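Local coordinates for protein cellulase IBT99 (Metagenomes, PDB 6WBT) that probably hydrolyses 6-phospho-alpha-glucosides, as a family 4 glycosidase working with bound NAD and a manganese ion, at residues Arg166-Cys171 with Gln340-Pro345; Ile333-Ser338 with Tyr364-Gly369. One frame throughout, in Å; residues are numbered along the deposited sequence.

Interaction 1: residues Arg166-Cys171 with Gln340-Pro345. With MN (manganese (II) ion), chain E; NAD (nicotinamide-adenine-dinucleotide), chain G.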
loop_
_atom_site.group_PDB
_atom_site.type_symbol
_atom_site.label_atom_id
_atom_site.label_comp_id
_atom_site.label_asym_id
_atom_site.label_seq_id
_atom_site.Cartn_x
_atom_site.Cartn_y
_atom_site.Cartn_z
ATOM N N ARG A 166 16.528 19.206 -11.504
ATOM C CA ARG A 166 15.780 19.328 -12.755
ATOM C C ARG A 166 16.481 18.468 -13.803
ATOM O O ARG A 166 17.166 18.953 -14.707
ATOM C CB ARG A 166 15.678 20.789 -13.180
ATOM C CG ARG A 166 15.381 21.735 -12.025
ATOM C CD ARG A 166 15.148 23.166 -12.490
ATOM N NE ARG A 166 13.761 23.402 -12.882
ATOM C CZ ARG A 166 13.340 23.476 -14.140
ATOM N NH1 ARG A 166 12.058 23.694 -14.401
ATOM N NH2 ARG A 166 14.201 23.341 -15.139
ATOM N N ILE A 167 16.303 17.156 -13.665
ATOM C CA ILE A 167 16.983 16.170 -14.492
ATOM C C ILE A 167 15.956 15.182 -15.027
ATOM O O ILE A 167 14.959 14.871 -14.367
ATOM C CB ILE A 167 18.098 15.443 -13.702
ATOM C CG1 ILE A 167 18.887 14.490 -14.604
ATOM C CG2 ILE A 167 17.517 14.702 -12.504
ATOM C CD1 ILE A 167 19.982 13.734 -13.882
ATOM N N ILE A 168 16.195 14.702 -16.246
ATOM C CA ILE A 168 15.359 13.686 -16.874
ATOM C C ILE A 168 16.275 12.625 -17.469
ATOM O O ILE A 168 17.078 12.919 -18.364
ATOM C CB ILE A 168 14.429 14.277 -17.949
ATOM C CG1 ILE A 168 13.860 13.167 -18.837
ATOM C CG2 ILE A 168 15.147 15.344 -18.769
ATOM C CD1 ILE A 168 12.897 13.661 -19.890
ATOM N N ASN A 169 16.162 11.398 -16.969
ATOM C CA ASN A 169 16.984 10.283 -17.418
ATOM C C ASN A 169 16.233 9.491 -18.480
ATOM O O ASN A 169 15.091 9.076 -18.257
ATOM C CB ASN A 169 17.357 9.380 -16.242
ATOM C CG ASN A 169 17.985 10.149 -15.094
ATOM O OD1 ASN A 169 19.196 10.363 -15.065
ATOM N ND2 ASN A 169 17.159 10.569 -14.142
ATOM N N ILE A 170 16.876 9.282 -19.627
ATOM C CA ILE A 170 16.263 8.621 -20.768
ATOM C C ILE A 170 17.188 7.511 -21.258
ATOM O O ILE A 170 18.287 7.312 -20.742
ATOM C CB ILE A 170 15.942 9.608 -21.910
ATOM C CG1 ILE A 170 17.216 10.318 -22.373
ATOM C CG2 ILE A 170 14.891 10.615 -21.469
ATOM C CD1 ILE A 170 17.008 11.231 -23.561
ATOM N N CYS A 171 16.723 6.787 -22.274
ATOM C CA CYS A 171 17.475 5.689 -22.865
ATOM C C CYS A 171 16.969 5.465 -24.282
ATOM O O CYS A 171 15.778 5.624 -24.558
ATOM C CB CYS A 171 17.335 4.405 -22.040
ATOM S SG CYS A 171 18.086 2.943 -22.788
ATOM N N GLN A 340 7.238 10.032 -24.408
ATOM C CA GLN A 340 8.472 9.265 -24.493
ATOM C C GLN A 340 8.569 8.306 -23.315
ATOM O O GLN A 340 7.878 8.455 -22.303
ATOM C CB GLN A 340 9.706 10.180 -24.516
ATOM C CG GLN A 340 9.686 11.238 -25.607
ATOM C CD GLN A 340 9.765 10.647 -27.003
ATOM O OE1 GLN A 340 10.175 9.501 -27.185
ATOM N NE2 GLN A 340 9.366 11.432 -27.997
ATOM N N LEU A 341 9.446 7.314 -23.460
ATOM C CA LEU A 341 9.716 6.343 -22.402
ATOM C C LEU A 341 10.896 6.858 -21.586
ATOM O O LEU A 341 12.054 6.707 -21.983
ATOM C CB LEU A 341 10.003 4.966 -22.990
ATOM C CG LEU A 341 8.997 4.405 -23.998
ATOM C CD1 LEU A 341 9.424 3.020 -24.460
ATOM C CD2 LEU A 341 7.597 4.368 -23.413
ATOM N N VAL A 342 10.604 7.471 -20.442
ATOM C CA VAL A 342 11.622 8.066 -19.591
ATOM C C VAL A 342 11.646 7.327 -18.257
ATOM O O VAL A 342 10.782 6.502 -17.957
ATOM C CB VAL A 342 11.393 9.573 -19.375
ATOM C CG1 VAL A 342 11.248 10.285 -20.711
ATOM C CG2 VAL A 342 10.170 9.793 -18.515
ATOM N N ILE A 343 12.655 7.645 -17.452
ATOM C CA ILE A 343 12.865 7.017 -16.154
ATOM C C ILE A 343 12.410 8.001 -15.084
ATOM O O ILE A 343 12.999 9.076 -14.923
ATOM C CB ILE A 343 14.332 6.615 -15.956
ATOM C CG1 ILE A 343 14.813 5.784 -17.146
ATOM C CG2 ILE A 343 14.501 5.843 -14.657
ATOM C CD1 ILE A 343 16.282 5.452 -17.102
ATOM N N VAL A 344 11.365 7.636 -14.351
ATOM C CA VAL A 344 10.788 8.514 -13.334
ATOM C C VAL A 344 10.688 7.743 -12.027
ATOM O O VAL A 344 10.667 6.501 -12.018
ATOM C CB VAL A 344 9.401 9.048 -13.762
ATOM C CG1 VAL A 344 9.532 9.966 -14.964
ATOM C CG2 VAL A 344 8.463 7.892 -14.065
ATOM N N PRO A 345 10.640 8.451 -10.898
ATOM C CA PRO A 345 10.323 7.784 -9.629
ATOM C C PRO A 345 8.906 7.232 -9.666
ATOM O O PRO A 345 7.976 7.905 -10.115
ATOM C CB PRO A 345 10.469 8.900 -8.588
ATOM C CG PRO A 345 11.320 9.935 -9.251
ATOM C CD PRO A 345 10.986 9.869 -10.705
HETATM MN MN MN E . 20.422 2.451 -22.373
HETATM P PA NAD G . 33.550 7.670 -24.429
HETATM O O1A NAD G . 34.379 6.942 -23.424
HETATM O O2A NAD G . 33.942 7.571 -25.866
HETATM O O5B NAD G . 33.459 9.216 -24.004
HETATM C C5B NAD G . 32.976 9.565 -22.677
HETATM C C4B NAD G . 33.459 10.950 -22.320
HETATM O O4B NAD G . 33.034 11.286 -20.972
HETATM C C3B NAD G . 34.984 11.159 -22.335
HETATM O O3B NAD G . 35.296 12.337 -23.067
HETATM C C2B NAD G . 35.319 11.348 -20.851
HETATM O O2B NAD G . 36.508 12.072 -20.616
HETATM C C1B NAD G . 34.055 12.053 -20.381
HETATM N N9A NAD G . 33.877 12.062 -18.933
HETATM C C8A NAD G . 34.212 11.060 -18.058
HETATM N N7A NAD G . 33.946 11.348 -16.808
HETATM C C5A NAD G . 33.411 12.627 -16.857
HETATM C C6A NAD G . 32.935 13.491 -15.852
HETATM N N6A NAD G . 32.925 13.184 -14.558
HETATM N N1A NAD G . 32.470 14.702 -16.239
HETATM C C2A NAD G . 32.486 15.005 -17.544
HETATM N N3A NAD G . 32.908 14.275 -18.572
HETATM C C4A NAD G . 33.365 13.081 -18.162
HETATM O O3 NAD G . 32.024 7.199 -24.284
HETATM P PN NAD G . 30.901 6.819 -25.365
HETATM O O1N NAD G . 30.790 7.928 -26.358
HETATM O O2N NAD G . 31.159 5.437 -25.866
HETATM O O5D NAD G . 29.600 6.811 -24.431
HETATM C C5D NAD G . 29.325 7.997 -23.645
HETATM C C4D NAD G . 28.230 7.692 -22.653
HETATM O O4D NAD G . 26.979 7.541 -23.361
HETATM C C3D NAD G . 28.397 6.392 -21.854
HETATM O O3D NAD G . 28.097 6.629 -20.485
HETATM C C2D NAD G . 27.336 5.502 -22.509
HETATM O O2D NAD G . 26.937 4.384 -21.732
HETATM C C1D NAD G . 26.225 6.520 -22.729
HETATM N N1N NAD G . 25.183 6.033 -23.676
HETATM C C2N NAD G . 23.954 5.659 -23.202
HETATM C C3N NAD G . 22.981 5.177 -24.064
HETATM C C7N NAD G . 21.631 4.837 -23.485
HETATM O O7N NAD G . 20.999 3.889 -23.943
HETATM N N7N NAD G . 21.164 5.611 -22.515
HETATM C C4N NAD G . 23.280 5.048 -25.416
HETATM C C5N NAD G . 24.508 5.461 -25.886
HETATM C C6N NAD G . 25.443 5.953 -25.002
#
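The one backbone hydrogen bond between the two strands runs from I343 N to N169 O, 2.9 Å long, and the donor comes in nearly along the C=O axis. Around it the packing is close. On one face of the sheet the CG1 methyl of V342 is shared: I170 lays CG2 against it at 3.7 Å, and I168 brings CD1 to it at 3.8 Å, both side chains crossing the valine at a slant. V342 CG1 stands anti to its own carbonyl carbon (chi1 -53°), which turns this methyl toward both isoleucines. The rest of I170 leads off toward F324 and I325 of helix 321-334. On the opposite face N169 CB lies 4.1 Å from I343 CB, with A155 of helix 151-161 against both residues; the amide of N169 looks elsewhere, its OD1 taking a hydrogen bond from N146 ND2.

Away from this middle the strands part, because their directions differ by 124°. I167 and P345 therefore diverge, and the outer ends are partly exposed: R166 makes a cation-pi contact with W143 instead, while P345 O accepts a hydrogen bond from R374 of the second subunit. At the other end of strand 167-170, C171 turns SG anti to its backbone N (chi1 174°) and binds the manganese ion at 2.4 Å. The nicotinamide carboxamide oxygen O7N of NAD binds the same ion at 2.2 Å, and H201 is a further protein ligand. This is the last parallel strand of a Rossmann-type NAD-binding sheet, extended by antiparallel strands, of which 338-345 is the first, and ending at the metal and cofactor site of a family 4 glycosidase.

Interaction 2: residues Ile333-Ser338 with Tyr364-Gly369; sequences IHDERS and YVTDRG
D335, just past the end of helix 321-334, reaches into the type I turn T366-G369 of a tight beta hairpin. Its OD1 accepts a hydrogen bond from D367 N through the anti lone pair, at 3.0 Å. The carboxylate gets there because CG stands anti to the backbone N (chi1 -171°); its plane is turned 76° from that of D367. The other oxygen, OD2, forms a salt bridge with R337 NH1, and R337 NH2 has a second carboxylate partner in E193 of the second subunit. With an alanine in place of D335, D367 N would probably lose its acceptor and the R337 guanidinium would have less to fix its rotation.

R337, bent at both chi2 and chi3, carries the T366 CG2 methyl over one face of its guanidinium, 3.5 Å from NE. The R368 guanidinium is turned 71° from that of R337 and meets it edge-on, while E371 pairs with R368 NH2. T366 OG1 sits over the face of the R368 group and accepts a hydrogen bond from R368 N, closing an ST turn. Further along, V365 N donates to S338 O at 2.8 Å, tilted from the carbonyl plane.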
loop_
_atom_site.group_PDB
_atom_site.type_symbol
_atom_site.label_atom_id
_atom_site.label_comp_id
_atom_site.label_asym_id
_atom_site.label_seq_id
_atom_site.Cartn_x
_atom_site.Cartn_y
_atom_site.Cartn_z
ATOM N N ILE A 333 11.498 22.791 -24.295
ATOM C CA ILE A 333 11.546 24.212 -24.625
ATOM C C ILE A 333 10.159 24.731 -24.981
ATOM O O ILE A 333 9.708 25.755 -24.454
ATOM C CB ILE A 333 12.547 24.458 -25.768
ATOM C CG1 ILE A 333 13.936 23.955 -25.381
ATOM C CG2 ILE A 333 12.602 25.937 -26.122
ATOM C CD1 ILE A 333 14.847 23.715 -26.560
ATOM N N HIS A 334 9.461 24.035 -25.878
ATOM C CA HIS A 334 8.187 24.500 -26.407
ATOM C C HIS A 334 6.981 23.825 -25.769
ATOM O O HIS A 334 5.853 24.087 -26.196
ATOM C CB HIS A 334 8.144 24.294 -27.924
ATOM C CG HIS A 334 9.090 25.172 -28.679
ATOM N ND1 HIS A 334 9.333 25.021 -30.027
ATOM C CD2 HIS A 334 9.853 26.216 -28.275
ATOM C CE1 HIS A 334 10.205 25.932 -30.421
ATOM N NE2 HIS A 334 10.536 26.669 -29.376
ATOM N N ASP A 335 7.188 22.970 -24.764
ATOM C CA ASP A 335 6.094 22.277 -24.080
ATOM C C ASP A 335 5.244 21.488 -25.078
ATOM O O ASP A 335 4.020 21.619 -25.136
ATOM C CB ASP A 335 5.243 23.265 -23.276
ATOM C CG ASP A 335 4.234 22.579 -22.378
ATOM O OD1 ASP A 335 4.652 21.789 -21.507
ATOM O OD2 ASP A 335 3.023 22.833 -22.541
ATOM N N GLU A 336 5.917 20.660 -25.880
ATOM C CA GLU A 336 5.255 19.929 -26.952
ATOM C C GLU A 336 4.474 18.716 -26.460
ATOM O O GLU A 336 3.740 18.117 -27.252
ATOM C CB GLU A 336 6.280 19.480 -27.996
ATOM C CG GLU A 336 7.210 20.581 -28.470
ATOM C CD GLU A 336 7.967 20.197 -29.725
ATOM O OE1 GLU A 336 7.589 20.670 -30.817
ATOM O OE2 GLU A 336 8.932 19.412 -29.620
ATOM N N ARG A 337 4.620 18.343 -25.187
ATOM C CA ARG A 337 3.902 17.208 -24.604
ATOM C C ARG A 337 4.209 15.913 -25.352
ATOM O O ARG A 337 3.321 15.100 -25.616
ATOM C CB ARG A 337 2.394 17.469 -24.559
ATOM C CG ARG A 337 2.021 18.823 -23.980
ATOM C CD ARG A 337 2.635 19.018 -22.605
ATOM N NE ARG A 337 1.632 19.001 -21.546
ATOM C CZ ARG A 337 1.085 20.093 -21.021
ATOM N NH1 ARG A 337 1.446 21.292 -21.457
ATOM N NH2 ARG A 337 0.181 19.986 -20.059
ATOM N N SER A 338 5.479 15.721 -25.699
ATOM C CA SER A 338 5.887 14.516 -26.405
ATOM C C SER A 338 5.843 13.311 -25.474
ATOM O O SER A 338 6.291 13.375 -24.326
ATOM C CB SER A 338 7.293 14.687 -26.981
ATOM O OG SER A 338 7.683 13.543 -27.722
ATOM N N TYR A 364 4.619 12.246 -20.649
ATOM C CA TYR A 364 4.491 13.420 -21.503
ATOM C C TYR A 364 5.490 14.478 -21.048
ATOM O O TYR A 364 5.399 14.981 -19.922
ATOM C CB TYR A 364 3.063 13.966 -21.467
ATOM C CG TYR A 364 2.046 13.040 -22.100
ATOM C CD1 TYR A 364 1.519 11.966 -21.392
ATOM C CD2 TYR A 364 1.616 13.239 -23.405
ATOM C CE1 TYR A 364 0.592 11.117 -21.968
ATOM C CE2 TYR A 364 0.688 12.395 -23.988
ATOM C CZ TYR A 364 0.180 11.336 -23.265
ATOM O OH TYR A 364 -0.743 10.494 -23.841
ATOM N N VAL A 365 6.438 14.808 -21.921
ATOM C CA VAL A 365 7.499 15.756 -21.594
ATOM C C VAL A 365 6.937 17.170 -21.696
ATOM O O VAL A 365 6.606 17.641 -22.787
ATOM C CB VAL A 365 8.714 15.577 -22.511
ATOM C CG1 VAL A 365 9.753 16.650 -22.228
ATOM C CG2 VAL A 365 9.312 14.189 -22.333
ATOM N N THR A 366 6.831 17.848 -20.560
ATOM C CA THR A 366 6.384 19.230 -20.491
ATOM C C THR A 366 7.565 20.135 -20.167
ATOM O O THR A 366 8.659 19.675 -19.831
ATOM C CB THR A 366 5.285 19.398 -19.434
ATOM O OG1 THR A 366 5.879 19.447 -18.132
ATOM C CG2 THR A 366 4.312 18.232 -19.491
ATOM N N ASP A 367 7.332 21.445 -20.260
ATOM C CA ASP A 367 8.370 22.395 -19.873
ATOM C C ASP A 367 8.589 22.442 -18.367
ATOM O O ASP A 367 9.493 23.153 -17.912
ATOM C CB ASP A 367 8.032 23.796 -20.389
ATOM C CG ASP A 367 6.827 24.398 -19.698
ATOM O OD1 ASP A 367 5.758 23.751 -19.687
ATOM O OD2 ASP A 367 6.952 25.517 -19.157
ATOM N N ARG A 368 7.789 21.710 -17.590
ATOM C CA ARG A 368 7.935 21.637 -16.146
ATOM C C ARG A 368 8.518 20.314 -15.672
ATOM O O ARG A 368 8.799 20.171 -14.478
ATOM C CB ARG A 368 6.573 21.857 -15.469
ATOM C CG ARG A 368 5.746 22.976 -16.081
ATOM C CD ARG A 368 4.316 22.938 -15.571
ATOM N NE ARG A 368 3.675 21.655 -15.850
ATOM C CZ ARG A 368 3.018 21.377 -16.972
ATOM N NH1 ARG A 368 2.912 22.292 -17.926
ATOM N NH2 ARG A 368 2.467 20.183 -17.141
ATOM N N GLY A 369 8.703 19.352 -16.569
ATOM C CA GLY A 369 9.187 18.033 -16.241
ATOM C C GLY A 369 8.401 16.989 -17.002
ATOM O O GLY A 369 7.824 17.267 -18.053
#

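In the fold
Along the chain the segments alternate: 166-171, then 333-338, 340-345 and 364-369, so the two interactions cross in sequence. Their centres lie 12 Å apart, on the same side of the chain's centre. Both reach one mixed sheet, in which strand 167-170 has 338-345 as its neighbour, with 358-366 and 369-372 beyond. Interaction 1 is the buried seam where the parallel Rossmann-type part of that sheet meets its antiparallel extension, next to the metal and NAD. Interaction 2 lies further out, where helix 321-334 passes into strand 338-345, and borders the second subunit. The shared sheet thus joins the cofactor site to a subunit interface.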